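Probable starch synthase 4, chloroplastic/amyloplastic (Arabidopsis thaliana, PDB 6GNE) is a probable plant starch synthase with the two-domain GT-B glycosyltransferase fold. Local coordinates at residues Ile225-Ser230 and Thr488-Leu493; Ile170-His175 and Ile221-Val226. One frame throughout, in Å; residues are numbered along the deposited sequence.

Contact 1: Ile225-Ser230 and Thr488-Leu493; sequences IVTTVS and TQYEEL. With AC1 (4,6-dideoxy-4-{[(1S,4R,5S,6S)-4,5,6-trihydroxy-3-(hydroxymethyl)cyclohex-2-en-1-yl]amino}-alpha-D-glucopyranose), chain C.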
loop_
_atom_site.group_PDB
_atom_site.type_symbol
_atom_site.label_atom_id
_atom_site.label_comp_id
_atom_site.label_asym_id
_atom_site.label_seq_id
_atom_site.Cartn_x
_atom_site.Cartn_y
_atom_site.Cartn_z
ATOM N N ILE A 225 9.815 8.696 15.386
ATOM C CA ILE A 225 9.302 7.341 15.247
ATOM C C ILE A 225 9.474 6.948 13.792
ATOM O O ILE A 225 9.069 7.699 12.903
ATOM C CB ILE A 225 7.775 7.242 15.609
ATOM C CG1 ILE A 225 7.479 7.781 17.018
ATOM C CG2 ILE A 225 7.275 5.806 15.533
ATOM C CD1 ILE A 225 6.016 8.150 17.226
ATOM N N VAL A 226 10.054 5.767 13.543
ATOM C CA VAL A 226 10.189 5.251 12.172
ATOM C C VAL A 226 9.609 3.871 12.105
ATOM O O VAL A 226 10.046 2.991 12.845
ATOM C CB VAL A 226 11.669 5.173 11.720
ATOM C CG1 VAL A 226 11.733 4.776 10.242
ATOM C CG2 VAL A 226 12.422 6.501 12.021
ATOM N N THR A 227 8.636 3.647 11.218
ATOM C CA THR A 227 8.090 2.282 11.020
ATOM C C THR A 227 8.167 1.817 9.586
ATOM O O THR A 227 8.344 2.603 8.661
ATOM C CB THR A 227 6.622 2.112 11.511
ATOM O OG1 THR A 227 5.695 2.578 10.516
ATOM C CG2 THR A 227 6.396 2.851 12.826
ATOM N N THR A 228 8.060 0.499 9.438
ATOM C CA THR A 228 7.715 -0.115 8.174
ATOM C C THR A 228 6.597 -1.119 8.406
ATOM O O THR A 228 6.129 -1.312 9.529
ATOM C CB THR A 228 8.920 -0.707 7.435
ATOM O OG1 THR A 228 8.518 -1.066 6.119
ATOM C CG2 THR A 228 9.486 -1.915 8.147
ATOM N N VAL A 229 6.187 -1.760 7.335
ATOM C CA VAL A 229 4.854 -2.314 7.261
ATOM C C VAL A 229 4.730 -3.839 7.563
ATOM O O VAL A 229 3.613 -4.405 7.426
ATOM C CB VAL A 229 4.203 -1.901 5.926
ATOM C CG1 VAL A 229 3.979 -0.385 5.949
ATOM C CG2 VAL A 229 5.073 -2.301 4.728
ATOM N N SER A 230 5.826 -4.476 8.022
ATOM C CA SER A 230 5.714 -5.808 8.649
ATOM C C SER A 230 6.939 -6.144 9.475
ATOM O O SER A 230 8.022 -5.720 9.136
ATOM C CB SER A 230 5.499 -6.910 7.594
ATOM O OG SER A 230 6.671 -7.109 6.817
ATOM N N THR A 488 -3.497 0.199 17.536
ATOM C CA THR A 488 -3.071 0.254 18.949
ATOM C C THR A 488 -1.540 0.334 19.108
ATOM O O THR A 488 -1.067 1.040 19.973
ATOM C CB THR A 488 -3.630 -0.956 19.770
ATOM O OG1 THR A 488 -5.043 -1.059 19.601
ATOM C CG2 THR A 488 -3.399 -0.771 21.213
ATOM N N GLN A 489 -0.769 -0.386 18.295
ATOM C CA GLN A 489 0.709 -0.280 18.368
ATOM C C GLN A 489 1.231 1.093 17.907
ATOM O O GLN A 489 2.163 1.632 18.531
ATOM C CB GLN A 489 1.444 -1.326 17.566
ATOM C CG GLN A 489 1.191 -2.773 17.897
ATOM C CD GLN A 489 2.145 -3.677 17.112
ATOM O OE1 GLN A 489 1.727 -4.565 16.337
ATOM N NE2 GLN A 489 3.443 -3.412 17.278
ATOM N N TYR A 490 0.651 1.649 16.838
ATOM C CA TYR A 490 0.992 3.011 16.411
ATOM C C TYR A 490 0.625 4.056 17.500
ATOM O O TYR A 490 1.405 4.963 17.796
ATOM C CB TYR A 490 0.324 3.382 15.072
ATOM C CG TYR A 490 1.030 2.894 13.817
ATOM C CD1 TYR A 490 2.046 3.632 13.233
ATOM C CD2 TYR A 490 0.664 1.715 13.198
ATOM C CE1 TYR A 490 2.684 3.200 12.086
ATOM C CE2 TYR A 490 1.290 1.287 12.052
ATOM C CZ TYR A 490 2.301 2.025 11.494
ATOM O OH TYR A 490 2.934 1.583 10.353
ATOM N N GLU A 491 -0.566 3.901 18.077
ATOM C CA GLU A 491 -1.051 4.770 19.137
ATOM C C GLU A 491 -0.072 4.809 20.319
ATOM O O GLU A 491 0.227 5.909 20.854
ATOM C CB GLU A 491 -2.450 4.316 19.577
ATOM C CG GLU A 491 -3.061 5.056 20.777
ATOM C CD GLU A 491 -4.346 4.413 21.284
ATOM O OE1 GLU A 491 -5.368 5.111 21.389
ATOM O OE2 GLU A 491 -4.359 3.200 21.576
ATOM N N GLU A 492 0.405 3.622 20.737
ATOM C CA GLU A 492 1.385 3.499 21.839
ATOM C C GLU A 492 2.725 4.146 21.499
ATOM O O GLU A 492 3.353 4.703 22.387
ATOM C CB GLU A 492 1.584 2.038 22.299
ATOM C CG GLU A 492 0.378 1.457 23.067
ATOM C CD GLU A 492 0.366 -0.088 23.242
ATOM O OE1 GLU A 492 1.182 -0.822 22.592
ATOM O OE2 GLU A 492 -0.489 -0.573 24.046
ATOM N N LEU A 493 3.139 4.095 20.225
ATOM C CA LEU A 493 4.319 4.831 19.776
ATOM C C LEU A 493 4.107 6.336 19.832
ATOM O O LEU A 493 4.998 7.056 20.284
ATOM C CB LEU A 493 4.762 4.398 18.382
ATOM C CG LEU A 493 5.270 2.959 18.226
ATOM C CD1 LEU A 493 5.368 2.596 16.744
ATOM C CD2 LEU A 493 6.589 2.662 18.960
HETATM C C1 AC1 C . 4.431 3.659 -4.191
HETATM O O2 AC1 C . 6.025 4.268 -2.468
HETATM C C2 AC1 C . 4.868 3.459 -2.737
HETATM C C4A AC1 C . 2.897 -2.582 0.991
HETATM C C3 AC1 C . 5.099 1.973 -2.416
HETATM O O3 AC1 C . 5.440 1.890 -1.030
HETATM C C4 AC1 C . 3.843 1.165 -2.758
HETATM N N4A AC1 C . 3.919 -0.267 -2.419
HETATM C C5 AC1 C . 3.586 1.397 -4.249
HETATM O O5 AC1 C . 3.337 2.786 -4.480
HETATM C C6 AC1 C . 2.359 0.671 -4.773
HETATM C C1B AC1 C . 4.090 -0.791 -1.056
HETATM C C2B AC1 C . 4.445 -2.298 -0.995
HETATM O O2B AC1 C . 4.779 -2.861 -2.279
HETATM C C3B AC1 C . 3.391 -3.171 -0.322
HETATM O O3B AC1 C . 4.037 -4.393 0.027
HETATM O O4 AC1 C . 1.849 -3.405 1.506
HETATM C C5B AC1 C . 2.453 -1.159 0.825
HETATM C C7B AC1 C . 2.954 -0.379 -0.139
HETATM C C6B AC1 C . 1.467 -0.566 1.803
HETATM O O6B AC1 C . 2.018 -0.539 3.126
#

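Contact 2: Ile170-His175 and Ile221-Val226; sequences ICFTCH and IFSNIV. With GLC (alpha-D-glucopyranose), chain D; AC1 (4,6-dideoxy-4-{[(1S,4R,5S,6S)-4,5,6-trihydroxy-3-(hydroxymethyl)cyclohex-2-en-1-yl]amino}-alpha-D-glucopyranose), chain C.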
loop_
_atom_site.group_PDB
_atom_site.type_symbol
_atom_site.label_atom_id
_atom_site.label_comp_id
_atom_site.label_asym_id
_atom_site.label_seq_id
_atom_site.Cartn_x
_atom_site.Cartn_y
_atom_site.Cartn_z
ATOM N N ILE A 170 7.387 13.730 15.049
ATOM C CA ILE A 170 7.353 13.275 13.658
ATOM C C ILE A 170 7.427 11.753 13.604
ATOM O O ILE A 170 8.304 11.128 14.221
ATOM C CB ILE A 170 8.491 13.907 12.812
ATOM C CG1 ILE A 170 8.519 15.444 12.971
ATOM C CG2 ILE A 170 8.353 13.541 11.337
ATOM C CD1 ILE A 170 7.193 16.118 12.733
ATOM N N CYS A 171 6.468 11.162 12.892
ATOM C CA CYS A 171 6.475 9.742 12.584
ATOM C C CYS A 171 6.673 9.605 11.084
ATOM O O CYS A 171 6.072 10.333 10.279
ATOM C CB CYS A 171 5.172 9.086 13.030
ATOM S SG CYS A 171 5.070 7.277 12.838
ATOM N N PHE A 172 7.552 8.682 10.711
ATOM C CA PHE A 172 7.771 8.345 9.297
ATOM C C PHE A 172 7.543 6.866 9.052
ATOM O O PHE A 172 8.120 6.034 9.732
ATOM C CB PHE A 172 9.182 8.725 8.882
ATOM C CG PHE A 172 9.513 8.323 7.490
ATOM C CD1 PHE A 172 8.879 8.909 6.432
ATOM C CD2 PHE A 172 10.485 7.378 7.234
ATOM C CE1 PHE A 172 9.173 8.557 5.136
ATOM C CE2 PHE A 172 10.811 7.024 5.940
ATOM C CZ PHE A 172 10.142 7.615 4.888
ATOM N N THR A 173 6.679 6.538 8.111
ATOM C CA THR A 173 6.506 5.157 7.679
ATOM C C THR A 173 7.107 5.023 6.263
ATOM O O THR A 173 6.733 5.786 5.375
ATOM C CB THR A 173 5.028 4.754 7.727
ATOM O OG1 THR A 173 4.566 4.806 9.075
ATOM C CG2 THR A 173 4.804 3.336 7.170
ATOM N N CYS A 174 8.065 4.100 6.081
ATOM C CA CYS A 174 8.463 3.660 4.716
ATOM C C CYS A 174 7.772 2.355 4.376
ATOM O O CYS A 174 7.979 1.327 5.069
ATOM C CB CYS A 174 9.983 3.500 4.550
ATOM S SG CYS A 174 10.450 3.300 2.805
ATOM N N HIS A 175 6.953 2.421 3.328
ATOM C CA HIS A 175 6.148 1.293 2.842
ATOM C C HIS A 175 6.901 0.434 1.776
ATOM O O HIS A 175 6.449 -0.676 1.409
ATOM C CB HIS A 175 4.857 1.801 2.211
ATOM C CG HIS A 175 3.960 2.552 3.138
ATOM N ND1 HIS A 175 2.734 2.064 3.525
ATOM C CD2 HIS A 175 4.067 3.781 3.688
ATOM C CE1 HIS A 175 2.144 2.945 4.308
ATOM N NE2 HIS A 175 2.937 3.991 4.430
ATOM N N ILE A 221 16.534 9.663 10.051
ATOM C CA ILE A 221 17.341 10.424 11.008
ATOM C C ILE A 221 16.524 11.443 11.798
ATOM O O ILE A 221 16.568 11.492 13.005
ATOM C CB ILE A 221 18.549 11.049 10.290
ATOM C CG1 ILE A 221 19.481 9.892 9.836
ATOM C CG2 ILE A 221 19.321 12.006 11.200
ATOM C CD1 ILE A 221 20.472 10.293 8.787
ATOM N N PHE A 222 15.744 12.235 11.095
ATOM C CA PHE A 222 15.003 13.353 11.704
ATOM C C PHE A 222 13.665 13.017 12.365
ATOM O O PHE A 222 13.075 13.879 12.979
ATOM C CB PHE A 222 14.830 14.481 10.667
ATOM C CG PHE A 222 16.094 15.225 10.399
ATOM C CD1 PHE A 222 16.388 16.357 11.136
ATOM C CD2 PHE A 222 17.016 14.802 9.441
ATOM C CE1 PHE A 222 17.565 17.073 10.920
ATOM C CE2 PHE A 222 18.210 15.486 9.253
ATOM C CZ PHE A 222 18.472 16.630 9.989
ATOM N N SER A 223 13.167 11.796 12.250
ATOM C CA SER A 223 11.857 11.465 12.793
ATOM C C SER A 223 12.021 10.911 14.180
ATOM O O SER A 223 13.011 10.287 14.462
ATOM C CB SER A 223 11.152 10.465 11.892
ATOM O OG SER A 223 10.989 11.015 10.590
ATOM N N ASN A 224 11.033 11.128 15.032
ATOM C CA ASN A 224 11.029 10.567 16.388
ATOM C C ASN A 224 10.579 9.101 16.419
ATOM O O ASN A 224 10.890 8.376 17.383
ATOM C CB ASN A 224 10.099 11.392 17.287
ATOM C CG ASN A 224 10.484 12.841 17.321
ATOM O OD1 ASN A 224 9.809 13.729 16.747
ATOM N ND2 ASN A 224 11.606 13.094 17.942
ATOM N N ILE A 225 9.815 8.696 15.386
ATOM C CA ILE A 225 9.302 7.341 15.247
ATOM C C ILE A 225 9.474 6.948 13.792
ATOM O O ILE A 225 9.069 7.699 12.903
ATOM C CB ILE A 225 7.775 7.242 15.609
ATOM C CG1 ILE A 225 7.479 7.781 17.018
ATOM C CG2 ILE A 225 7.275 5.806 15.533
ATOM C CD1 ILE A 225 6.016 8.150 17.226
ATOM N N VAL A 226 10.054 5.767 13.543
ATOM C CA VAL A 226 10.189 5.251 12.172
ATOM C C VAL A 226 9.609 3.871 12.105
ATOM O O VAL A 226 10.046 2.991 12.845
ATOM C CB VAL A 226 11.669 5.173 11.720
ATOM C CG1 VAL A 226 11.733 4.776 10.242
ATOM C CG2 VAL A 226 12.422 6.501 12.021
HETATM C C1 GLC D . 16.762 16.210 14.660
HETATM C C2 GLC D . 17.387 14.813 14.564
HETATM C C3 GLC D . 18.892 14.850 14.824
HETATM C C4 GLC D . 19.489 15.872 13.850
HETATM C C5 GLC D . 18.906 17.244 14.239
HETATM C C6 GLC D . 19.523 18.443 13.513
HETATM O O2 GLC D . 16.774 13.900 15.468
HETATM O O3 GLC D . 19.497 13.560 14.651
HETATM O O4 GLC D . 20.927 15.826 13.796
HETATM O O5 GLC D . 17.502 17.200 13.949
HETATM O O6 GLC D . 18.601 19.548 13.429
HETATM C C1 AC1 C . 4.431 3.659 -4.191
HETATM O O2 AC1 C . 6.025 4.268 -2.468
HETATM C C2 AC1 C . 4.868 3.459 -2.737
HETATM C C4A AC1 C . 2.897 -2.582 0.991
HETATM C C3 AC1 C . 5.099 1.973 -2.416
HETATM O O3 AC1 C . 5.440 1.890 -1.030
HETATM C C4 AC1 C . 3.843 1.165 -2.758
HETATM N N4A AC1 C . 3.919 -0.267 -2.419
HETATM C C5 AC1 C . 3.586 1.397 -4.249
HETATM O O5 AC1 C . 3.337 2.786 -4.480
HETATM C C6 AC1 C . 2.359 0.671 -4.773
HETATM C C1B AC1 C . 4.090 -0.791 -1.056
HETATM C C2B AC1 C . 4.445 -2.298 -0.995
HETATM O O2B AC1 C . 4.779 -2.861 -2.279
HETATM C C3B AC1 C . 3.391 -3.171 -0.322
HETATM O O3B AC1 C . 4.037 -4.393 0.027
HETATM O O4 AC1 C . 1.849 -3.405 1.506
HETATM C C5B AC1 C . 2.453 -1.159 0.825
HETATM C C7B AC1 C . 2.954 -0.379 -0.139
HETATM C C6B AC1 C . 1.467 -0.566 1.803
HETATM O O6B AC1 C . 2.018 -0.539 3.126
#

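Contact 1: Ile225-Ser230 and Thr488-Leu493
Thr227 and Tyr490 meet through their hydroxyls, Thr227 OG1 lying 2.9 Å from Tyr490 OH in a hydrogen bond that either could donate. The threonine oxygen sits obliquely to the phenol ring, while the methyl Thr227 CG2 rests 3.8 Å from Tyr490 CE1. A chi1 of 82° sets OG1 between the backbone N and the carbonyl carbon and keeps CG2 beside the backbone N, where the methyl also reaches Leu493 CD1. Leu493 is the apolar half of the contact: its CD1 packs 3.9 Å from Ile225 CG2, the two side chains crossing at a slant, and the other branch of Ile225 ends with CD1 3.4 Å from the backbone Leu493 O. Tyr490 and Leu493 are three positions apart on the helix, and they meet Thr227 and Ile225, the alternate residues of the strand that face it.

The polar pair is buried but not isolated, since Thr227 OG1 is also hydrogen-bonded to Thr173 OG1 on the neighbouring strand, which probably helps to hold the threonine hydroxyl in place. Ile258 of strand 257-259 touches both Thr227 and Leu493. Beyond the strand, Val229 CG1 approaches AC1 O6B at 3.4 Å. The helix runs nearly antiparallel to the strand, at 163° with 10.5 Å between the segment axes. This is the layered alpha/beta packing of a GT-B Rossmann-like domain, here with the C-terminal helix 484-499 covering the sheet of the N-terminal domain.

Contact 2: Ile170-His175 and Ile221-Val226
This is a parallel strand pairing, strand 169-174 with the start of strand 225-228, together with the turn that leads into it from helix 215-222, in the sheet of the N-terminal domain. Cys171 pairs with Ile225 and Phe172 with Val226. Ile225 brackets Cys171 on the first strand: its N donates to Ile170 O at 3.1 Å, and its O accepts from Phe172 N at 2.8 Å with a nearly straight N-H...O angle of 167°. Asn224 extends this pairing before the second strand begins. Its chi1 of -57° turns the amide back toward the first strand, where OD1 accepts from Ile170 N at 3.0 Å, nearly straight at 171°, on a lone pair in the carbonyl plane, while Asn224 N adds a weak bond to Ile170 O.

On one face of the sheet Cys171 SG lies 3.8 Å from Ile225 CG2. On the other, Val226 CG1 comes to the edge of the Phe172 ring near its plane, 4.2 Å from CD2, and Ser223 OG touches Phe172 CB while remaining hydrogen-bonded to Ala219 O.

The two ends border different glycans. His175 ND1 donates to AC1 O6B at 2.7 Å, the oxygen lying in the ring plane at its edge, whereas Phe222 and Ile221 border an alpha-D-glucopyranose. Strand 141-145 flanks strand 169-174 on its other side, helix 152-160 touches Ile170, Ser223 and Asn224, and helix 484-499 packs on Asn224 and Ile225.

How the contacts relate
From the N terminus, strand 169-174 comes first; the chain then leaves the sheet for 45 residues and returns by way of helix 215-222, and contact 2 closes that loop where strand 225-228 begins. Contact 1 begins on the same strand, sharing Ile225 and Val226, and closes a far longer loop of 257 residues that takes in the six-stranded parallel sheet of the C-terminal domain before helix 484-499 comes back. The loops therefore follow one another, overlapping at the shared residues. Strand 225-228 is the common element, paired in parallel with strand 169-174 and covered by the helix. Further along, Thr227 N approaches Phe172 O and Thr228 OG1 approaches Cys174 O, probable hydrogen bonds that carry the strand pairing on; past them Val229 packs against His175, and both touch AC1.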